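Local coordinates for protein phosphoribosyl-AMP cyclohydrolase (Medicago truncatula, PDB 7BGM) that probably catalyses the second and third steps of histidine biosynthesis, removing diphosphate from phosphoribosyl-ATP and then opening the adenine ring of the resulting phosphoribosyl-AMP, at residues 126-131 with 206-211; 11-14 with 18-21; 153-156 with 160-163. All coordinates share one frame; numbering follows the deposited sequence.

Contact 1 of 3, residues 126-131 with 206-211; sequences TSLYAL and VKVEEV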
loop_
_atom_site.group_PDB
_atom_site.type_symbol
_atom_site.label_atom_id
_atom_site.label_comp_id
_atom_site.label_asym_id
_atom_site.label_seq_id
_atom_site.Cartn_x
_atom_site.Cartn_y
_atom_site.Cartn_z
ATOM N N THR A 126 5.236 4.154 0.519
ATOM C CA THR A 126 4.764 4.116 1.902
ATOM C C THR A 126 5.920 3.623 2.778
ATOM O O THR A 126 6.983 3.267 2.272
ATOM C CB THR A 126 3.520 3.233 2.049
ATOM O OG1 THR A 126 3.806 1.882 1.664
ATOM C CG2 THR A 126 2.380 3.759 1.179
ATOM N N SER A 127 5.723 3.649 4.099
ATOM C CA SER A 127 6.857 3.525 5.033
ATOM C C SER A 127 7.782 2.335 4.754
ATOM O O SER A 127 9.017 2.469 4.826
ATOM C CB SER A 127 6.321 3.462 6.461
ATOM O OG SER A 127 5.730 4.725 6.752
ATOM N N LEU A 128 7.218 1.146 4.513
ATOM C CA LEU A 128 8.069 -0.031 4.344
ATOM C C LEU A 128 8.929 0.089 3.092
ATOM O O LEU A 128 10.115 -0.256 3.108
ATOM C CB LEU A 128 7.207 -1.291 4.288
ATOM C CG LEU A 128 7.872 -2.644 4.124
ATOM C CD1 LEU A 128 8.877 -2.846 5.258
ATOM C CD2 LEU A 128 6.784 -3.737 4.129
ATOM N N TYR A 129 8.350 0.583 1.993
ATOM C CA TYR A 129 9.040 0.697 0.709
ATOM C C TYR A 129 9.986 1.898 0.692
ATOM O O TYR A 129 11.027 1.860 0.000
ATOM C CB TYR A 129 7.984 0.733 -0.422
ATOM C CG TYR A 129 7.138 -0.522 -0.266
ATOM C CD1 TYR A 129 7.618 -1.757 -0.725
ATOM C CD2 TYR A 129 5.903 -0.503 0.450
ATOM C CE1 TYR A 129 6.901 -2.931 -0.528
ATOM C CE2 TYR A 129 5.177 -1.681 0.652
ATOM C CZ TYR A 129 5.707 -2.907 0.174
ATOM O OH TYR A 129 5.037 -4.097 0.350
ATOM N N ALA A 130 9.666 2.930 1.491
ATOM C CA ALA A 130 10.568 4.060 1.680
ATOM C C ALA A 130 11.848 3.603 2.366
ATOM O O ALA A 130 12.959 3.979 1.962
ATOM C CB ALA A 130 9.870 5.169 2.481
ATOM N N LEU A 131 11.714 2.768 3.383
ATOM C CA LEU A 131 12.901 2.216 4.015
ATOM C C LEU A 131 13.693 1.354 3.036
ATOM O O LEU A 131 14.929 1.418 2.998
ATOM C CB LEU A 131 12.505 1.412 5.251
ATOM C CG LEU A 131 13.674 0.700 5.945
ATOM C CD1 LEU A 131 14.729 1.711 6.382
ATOM C CD2 LEU A 131 13.157 -0.053 7.149
ATOM N N VAL A 206 16.923 -8.998 -3.112
ATOM C CA VAL A 206 15.536 -9.430 -2.914
ATOM C C VAL A 206 14.686 -8.223 -2.552
ATOM O O VAL A 206 15.041 -7.451 -1.655
ATOM C CB VAL A 206 15.422 -10.518 -1.832
ATOM C CG1 VAL A 206 13.958 -10.856 -1.606
ATOM C CG2 VAL A 206 16.174 -11.759 -2.299
ATOM N N LYS A 207 13.564 -8.067 -3.254
ATOM C CA LYS A 207 12.587 -7.023 -2.961
ATOM C C LYS A 207 11.530 -7.511 -1.966
ATOM O O LYS A 207 11.095 -8.664 -2.001
ATOM C CB LYS A 207 11.902 -6.583 -4.250
ATOM C CG LYS A 207 12.863 -6.072 -5.292
ATOM C CD LYS A 207 13.080 -4.608 -5.158
ATOM C CE LYS A 207 11.746 -3.903 -5.479
ATOM N NZ LYS A 207 11.841 -2.556 -6.047
ATOM N N VAL A 208 11.091 -6.601 -1.090
ATOM C CA VAL A 208 9.985 -6.898 -0.173
ATOM C C VAL A 208 8.778 -7.450 -0.934
ATOM O O VAL A 208 8.115 -8.395 -0.485
ATOM C CB VAL A 208 9.604 -5.627 0.617
ATOM C CG1 VAL A 208 8.232 -5.787 1.321
ATOM C CG2 VAL A 208 10.700 -5.270 1.630
ATOM N N GLU A 209 8.452 -6.840 -2.081
ATOM C CA GLU A 209 7.333 -7.316 -2.908
ATOM C C GLU A 209 7.466 -8.805 -3.255
ATOM O O GLU A 209 6.460 -9.537 -3.285
ATOM C CB GLU A 209 7.218 -6.469 -4.181
ATOM C CG GLU A 209 6.133 -6.978 -5.123
ATOM C CD GLU A 209 5.869 -6.046 -6.318
ATOM O OE1 GLU A 209 6.676 -5.102 -6.532
ATOM O OE2 GLU A 209 4.887 -6.318 -7.063
ATOM N N GLU A 210 8.700 -9.274 -3.522
ATOM C CA GLU A 210 8.911 -10.696 -3.836
ATOM C C GLU A 210 8.624 -11.569 -2.628
ATOM O O GLU A 210 8.084 -12.675 -2.766
ATOM C CB GLU A 210 10.336 -10.918 -4.340
ATOM C CG GLU A 210 10.554 -10.234 -5.682
ATOM C CD GLU A 210 12.007 -10.128 -6.144
ATOM O OE1 GLU A 210 12.932 -10.051 -5.321
ATOM O OE2 GLU A 210 12.205 -10.082 -7.374
ATOM N N VAL A 211 8.965 -11.080 -1.438
ATOM C CA VAL A 211 8.674 -11.817 -0.211
ATOM C C VAL A 211 7.166 -11.908 -0.007
ATOM O O VAL A 211 6.623 -12.976 0.305
ATOM C CB VAL A 211 9.369 -11.145 0.988
ATOM C CG1 VAL A 211 8.986 -11.871 2.327
ATOM C CG2 VAL A 211 10.903 -11.131 0.788
#
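Tyr129 and Val208 mark the closest approach of two helix beginnings, their CA atoms 7.7 Å apart, in the helical pyrophosphohydrolase region, which belongs to the MazG clan. Thr126 and Lys207 occupy the N-cap positions of helices 127-140 and 208-218, whose first turns meet here. The second start is tied down by Glu210, whose OE1 accepts the N-H of Lys207, with Lys207 N 2.9 Å from Glu210 OE1; the same oxygen forms a salt bridge with Lys183 of the second subunit.

No hydrogen bond crosses between the segments, and the contact rests largely on one methyl group. Val208 CG1, anti to its own backbone nitrogen (chi1 166°), reaches out to meet two neighbouring side chains at once. It lies 3.8 Å from Leu128 CD2 and 3.7 Å from Tyr129 CE1, approaching the ring obliquely. The phenol end shares the methyl, with Tyr129 OH 3.7 Å from Val208 CG1. Leu128 also supports the ring from its own helix, its CB lying over one face toward the rim. Met198 of helix 183-204 packs on both Leu128 and Val208, closing the apolar cluster. Glu209 directs its carboxylate elsewhere, to a salt bridge with Lys91, while its backbone N comes to the edge of the phenol ring, 4.5 Å from Tyr129 CE1.

Contact 2 of 3, residues 11-14 with 18-21; sequences VKWD and LAVA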
loop_
_atom_site.group_PDB
_atom_site.type_symbol
_atom_site.label_atom_id
_atom_site.label_comp_id
_atom_site.label_asym_id
_atom_site.label_seq_id
_atom_site.Cartn_x
_atom_site.Cartn_y
_atom_site.Cartn_z
ATOM N N VAL A 11 -23.757 0.371 -9.594
ATOM C CA VAL A 11 -22.671 1.336 -9.567
ATOM C C VAL A 11 -23.254 2.720 -9.816
ATOM O O VAL A 11 -24.203 2.872 -10.602
ATOM C CB VAL A 11 -21.603 0.982 -10.625
ATOM C CG1 VAL A 11 -20.515 2.074 -10.739
ATOM C CG2 VAL A 11 -20.976 -0.376 -10.328
ATOM N N LYS A 12 -22.727 3.724 -9.107
ATOM C CA LYS A 12 -23.187 5.107 -9.227
ATOM C C LYS A 12 -22.370 5.794 -10.317
ATOM O O LYS A 12 -21.411 6.533 -10.051
ATOM C CB LYS A 12 -23.074 5.825 -7.885
ATOM C CG LYS A 12 -23.535 7.267 -7.850
ATOM C CD LYS A 12 -23.239 7.829 -6.468
ATOM C CE LYS A 12 -23.674 9.278 -6.314
ATOM N NZ LYS A 12 -23.196 9.790 -4.985
ATOM N N TRP A 13 -22.769 5.524 -11.566
ATOM C CA TRP A 13 -22.126 6.125 -12.731
ATOM C C TRP A 13 -22.408 7.629 -12.741
ATOM O O TRP A 13 -23.475 8.073 -12.302
ATOM C CB TRP A 13 -22.640 5.480 -14.041
ATOM C CG TRP A 13 -22.618 3.957 -14.021
ATOM C CD1 TRP A 13 -23.708 3.106 -13.818
ATOM C CD2 TRP A 13 -21.467 3.106 -14.147
ATOM N NE1 TRP A 13 -23.291 1.782 -13.812
ATOM C CE2 TRP A 13 -21.926 1.757 -14.014
ATOM C CE3 TRP A 13 -20.092 3.342 -14.381
ATOM C CZ2 TRP A 13 -21.066 0.661 -14.095
ATOM C CZ3 TRP A 13 -19.217 2.230 -14.437
ATOM C CH2 TRP A 13 -19.722 0.903 -14.309
ATOM N N ASP A 14 -21.445 8.411 -13.238
ATOM C CA ASP A 14 -21.635 9.855 -13.365
ATOM C C ASP A 14 -22.450 10.142 -14.631
ATOM O O ASP A 14 -22.939 9.231 -15.304
ATOM C CB ASP A 14 -20.289 10.589 -13.312
ATOM C CG ASP A 14 -19.396 10.356 -14.547
ATOM O OD1 ASP A 14 -19.872 9.859 -15.587
ATOM O OD2 ASP A 14 -18.182 10.693 -14.473
ATOM N N LEU A 18 -19.463 7.100 -16.309
ATOM C CA LEU A 18 -18.138 6.697 -15.830
ATOM C C LEU A 18 -18.084 6.615 -14.308
ATOM O O LEU A 18 -18.838 7.287 -13.587
ATOM C CB LEU A 18 -17.036 7.676 -16.316
ATOM C CG LEU A 18 -16.974 7.852 -17.841
ATOM C CD1 LEU A 18 -15.918 8.869 -18.208
ATOM C CD2 LEU A 18 -16.669 6.514 -18.438
ATOM N N ALA A 19 -17.200 5.745 -13.830
ATOM C CA ALA A 19 -16.746 5.734 -12.446
ATOM C C ALA A 19 -15.218 5.844 -12.429
ATOM O O ALA A 19 -14.547 5.526 -13.409
ATOM C CB ALA A 19 -17.196 4.461 -11.739
ATOM N N VAL A 20 -14.658 6.280 -11.306
ATOM C CA VAL A 20 -13.198 6.330 -11.155
ATOM C C VAL A 20 -12.707 4.910 -10.916
ATOM O O VAL A 20 -13.312 4.173 -10.131
ATOM C CB VAL A 20 -12.804 7.239 -9.979
ATOM C CG1 VAL A 20 -11.319 7.065 -9.600
ATOM C CG2 VAL A 20 -13.104 8.694 -10.308
ATOM N N ALA A 21 -11.646 4.510 -11.614
ATOM C CA ALA A 21 -11.034 3.201 -11.387
ATOM C C ALA A 21 -9.566 3.363 -11.032
ATOM O O ALA A 21 -8.786 3.946 -11.798
ATOM C CB ALA A 21 -11.166 2.273 -12.609
HETATM O O HOH W 1 -19.197 7.807 -10.888
#
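Asp14 and Leu18 close a short turn that leads from the loop after helix 3-9 into strand 19-25, part of the mixed sheet of the cyclohydrolase half. Two bonds join this pair. Asp14 N donates to Leu18 O at 2.9 Å, tilted 19° from the carbonyl plane, and Leu18 N returns a bond of 2.9 Å to Asp14 OD1. The second donor comes from well above the carboxylate plane, 56° out of it. Asp14 OD1 also takes the N-H of Lys16, which makes an Asx turn, so one oxygen gathers two backbone donors. The carboxylate can reach inward because Asp14 CG sits between the backbone N and the carbonyl carbon (chi1 69°). Replacing Asp14 by an alanine is likely to leave the N-H groups of Lys16 and Leu18 without their shared acceptor and the turn freer to move.

Packing is tight around Trp13. Val11 CG1 stands 3.5 Å above the indole plane, over its centre, while the ring edge is turned to the Leu18-Ala19 peptide, with Trp13 CE3 3.8 Å from Ala19 N. The neighbouring Trp13 CZ3 touches Ala19 CB, and the indole nitrogen is held by Leu8 O.

The other side is looser and wetter. Lys12, at the centre of an inverse gamma turn, sends a fully extended, exposed side chain away from the strand to about 4 Å from the side chain of the zinc ligand Asp84. On this side a water bridges the two backbones, donating to Lys12 O at 2.7 Å and to Leu18 O at 2.8 Å.

Contact 3 of 3, residues 153-156 with 160-163; sequences KRLL and KLLC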
loop_
_atom_site.group_PDB
_atom_site.type_symbol
_atom_site.label_atom_id
_atom_site.label_comp_id
_atom_site.label_asym_id
_atom_site.label_seq_id
_atom_site.Cartn_x
_atom_site.Cartn_y
_atom_site.Cartn_z
ATOM N N LYS A 153 25.178 1.877 6.050
ATOM C CA LYS A 153 26.285 1.500 5.182
ATOM C C LYS A 153 27.251 0.553 5.891
ATOM O O LYS A 153 27.813 -0.344 5.253
ATOM C CB LYS A 153 27.008 2.754 4.692
ATOM C CG LYS A 153 28.024 2.503 3.582
ATOM C CD LYS A 153 27.366 1.976 2.305
ATOM C CE LYS A 153 28.367 1.940 1.150
ATOM N NZ LYS A 153 27.797 1.385 -0.105
ATOM N N ARG A 154 27.439 0.725 7.208
ATOM C CA ARG A 154 28.314 -0.168 7.968
ATOM C C ARG A 154 27.830 -1.614 7.895
ATOM O O ARG A 154 28.638 -2.541 7.769
ATOM C CB ARG A 154 28.395 0.277 9.430
ATOM C CG ARG A 154 28.995 1.659 9.678
ATOM C CD ARG A 154 28.813 2.087 11.143
ATOM N NE ARG A 154 29.825 1.521 12.037
ATOM C CZ ARG A 154 29.702 0.371 12.698
ATOM N NH1 ARG A 154 28.607 -0.367 12.573
ATOM N NH2 ARG A 154 30.684 -0.048 13.490
ATOM N N LEU A 155 26.512 -1.825 7.973
ATOM C CA LEU A 155 25.965 -3.179 7.943
ATOM C C LEU A 155 26.047 -3.787 6.550
ATOM O O LEU A 155 26.258 -4.998 6.410
ATOM C CB LEU A 155 24.523 -3.167 8.426
ATOM C CG LEU A 155 24.305 -2.849 9.905
ATOM C CD1 LEU A 155 22.826 -2.631 10.165
ATOM C CD2 LEU A 155 24.832 -3.974 10.770
ATOM N N LEU A 156 25.895 -2.965 5.514
ATOM C CA LEU A 156 26.010 -3.455 4.149
ATOM C C LEU A 156 27.409 -3.942 3.836
ATOM O O LEU A 156 27.573 -4.759 2.924
ATOM C CB LEU A 156 25.626 -2.356 3.160
ATOM C CG LEU A 156 24.141 -2.049 3.091
ATOM C CD1 LEU A 156 23.927 -0.691 2.398
ATOM C CD2 LEU A 156 23.422 -3.169 2.357
ATOM N N LYS A 160 29.115 -10.250 8.736
ATOM C CA LYS A 160 29.133 -10.968 10.009
ATOM C C LYS A 160 28.509 -10.140 11.124
ATOM O O LYS A 160 27.774 -10.674 11.960
ATOM C CB LYS A 160 30.566 -11.381 10.369
ATOM C CG LYS A 160 31.198 -12.345 9.360
ATOM C CD LYS A 160 30.166 -13.264 8.673
ATOM C CE LYS A 160 29.716 -14.439 9.550
ATOM N NZ LYS A 160 28.287 -14.825 9.276
ATOM N N LEU A 161 28.785 -8.835 11.147
ATOM C CA LEU A 161 28.053 -7.951 12.045
ATOM C C LEU A 161 26.560 -8.015 11.759
ATOM O O LEU A 161 25.749 -8.096 12.689
ATOM C CB LEU A 161 28.574 -6.520 11.912
ATOM C CG LEU A 161 27.826 -5.399 12.638
ATOM C CD1 LEU A 161 27.791 -5.664 14.130
ATOM C CD2 LEU A 161 28.478 -4.054 12.348
ATOM N N LEU A 162 26.180 -8.016 10.472
ATOM C CA LEU A 162 24.762 -7.979 10.114
ATOM C C LEU A 162 24.032 -9.235 10.573
ATOM O O LEU A 162 22.942 -9.152 11.154
ATOM C CB LEU A 162 24.590 -7.793 8.604
ATOM C CG LEU A 162 23.144 -7.825 8.081
ATOM C CD1 LEU A 162 22.278 -6.719 8.688
ATOM C CD2 LEU A 162 23.136 -7.749 6.557
ATOM N N CYS A 163 24.600 -10.410 10.292
ATOM C CA CYS A 163 23.934 -11.654 10.681
ATOM C C CYS A 163 23.901 -11.792 12.189
ATOM O O CYS A 163 22.912 -12.279 12.751
ATOM C CB CYS A 163 24.638 -12.858 10.056
ATOM S SG CYS A 163 24.430 -12.943 8.260
#
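Arg154 and Leu155 bring the short helix 151-156 against the first turn of helix 159-178, two consecutive helices joined by a short turn within the helical pyrophosphohydrolase region. Arg154 is the outermost of the touching residues. Its chain bends about CG-CD (chi3 82°), which brings the exposed guanidinium toward Leu161, and NH1 comes to 3.7 Å from Leu161 CD2 at an oblique angle. This is van der Waals cover for a leucine rather than a polar bond.

Leu155 follows and carries most of the contact. The CA atoms of Leu155 and Leu162 are only 5.4 Å apart. With CG placed beside its backbone N, Leu155 passes Leu161 at about a right angle, and its CD2 methyl meets Leu161 CG at 3.8 Å. Closer to the backbone, Leu162 packs against the carbonyl and CB of Leu155: Leu155 O is 3.9 Å from Leu162 CB, and Leu155 CB faces Leu162 CD1 at 4.2 Å. Leucine contacts thus do the joining, without any hydrogen bond between the segments.

Leu156 points away from the junction and packs on Val199 and Leu203 of helix 183-204 and on Arg138 and Lys139 of helix 127-140. Leu155 touches His196, and Leu162 reaches Leu203, both on helix 183-204, while Leu162 also packs on Leu177 of the second subunit, so the junction lies against helices 183-204 and 127-140 of its own chain and the second subunit.

Overall arrangement
Contacts 1 and 3 belong to the helical pyrophosphohydrolase region, with contact 3 nested in the chain between the two segments of contact 1; their centres are 19 Å apart, and both also touch the second subunit. Helix 183-204 joins them, packing on each. It carries Tyr195, an AMP-binding residue, whose side chain is about 4 Å from that of Leu155 in contact 3 and about 9 Å from that of Leu128 in contact 1. Contact 2 lies in the cyclohydrolase half, its centre 32 Å from that of contact 1 and 51 Å from that of contact 3. There the Lys12 side chain is about 7 Å from a bound zinc ion.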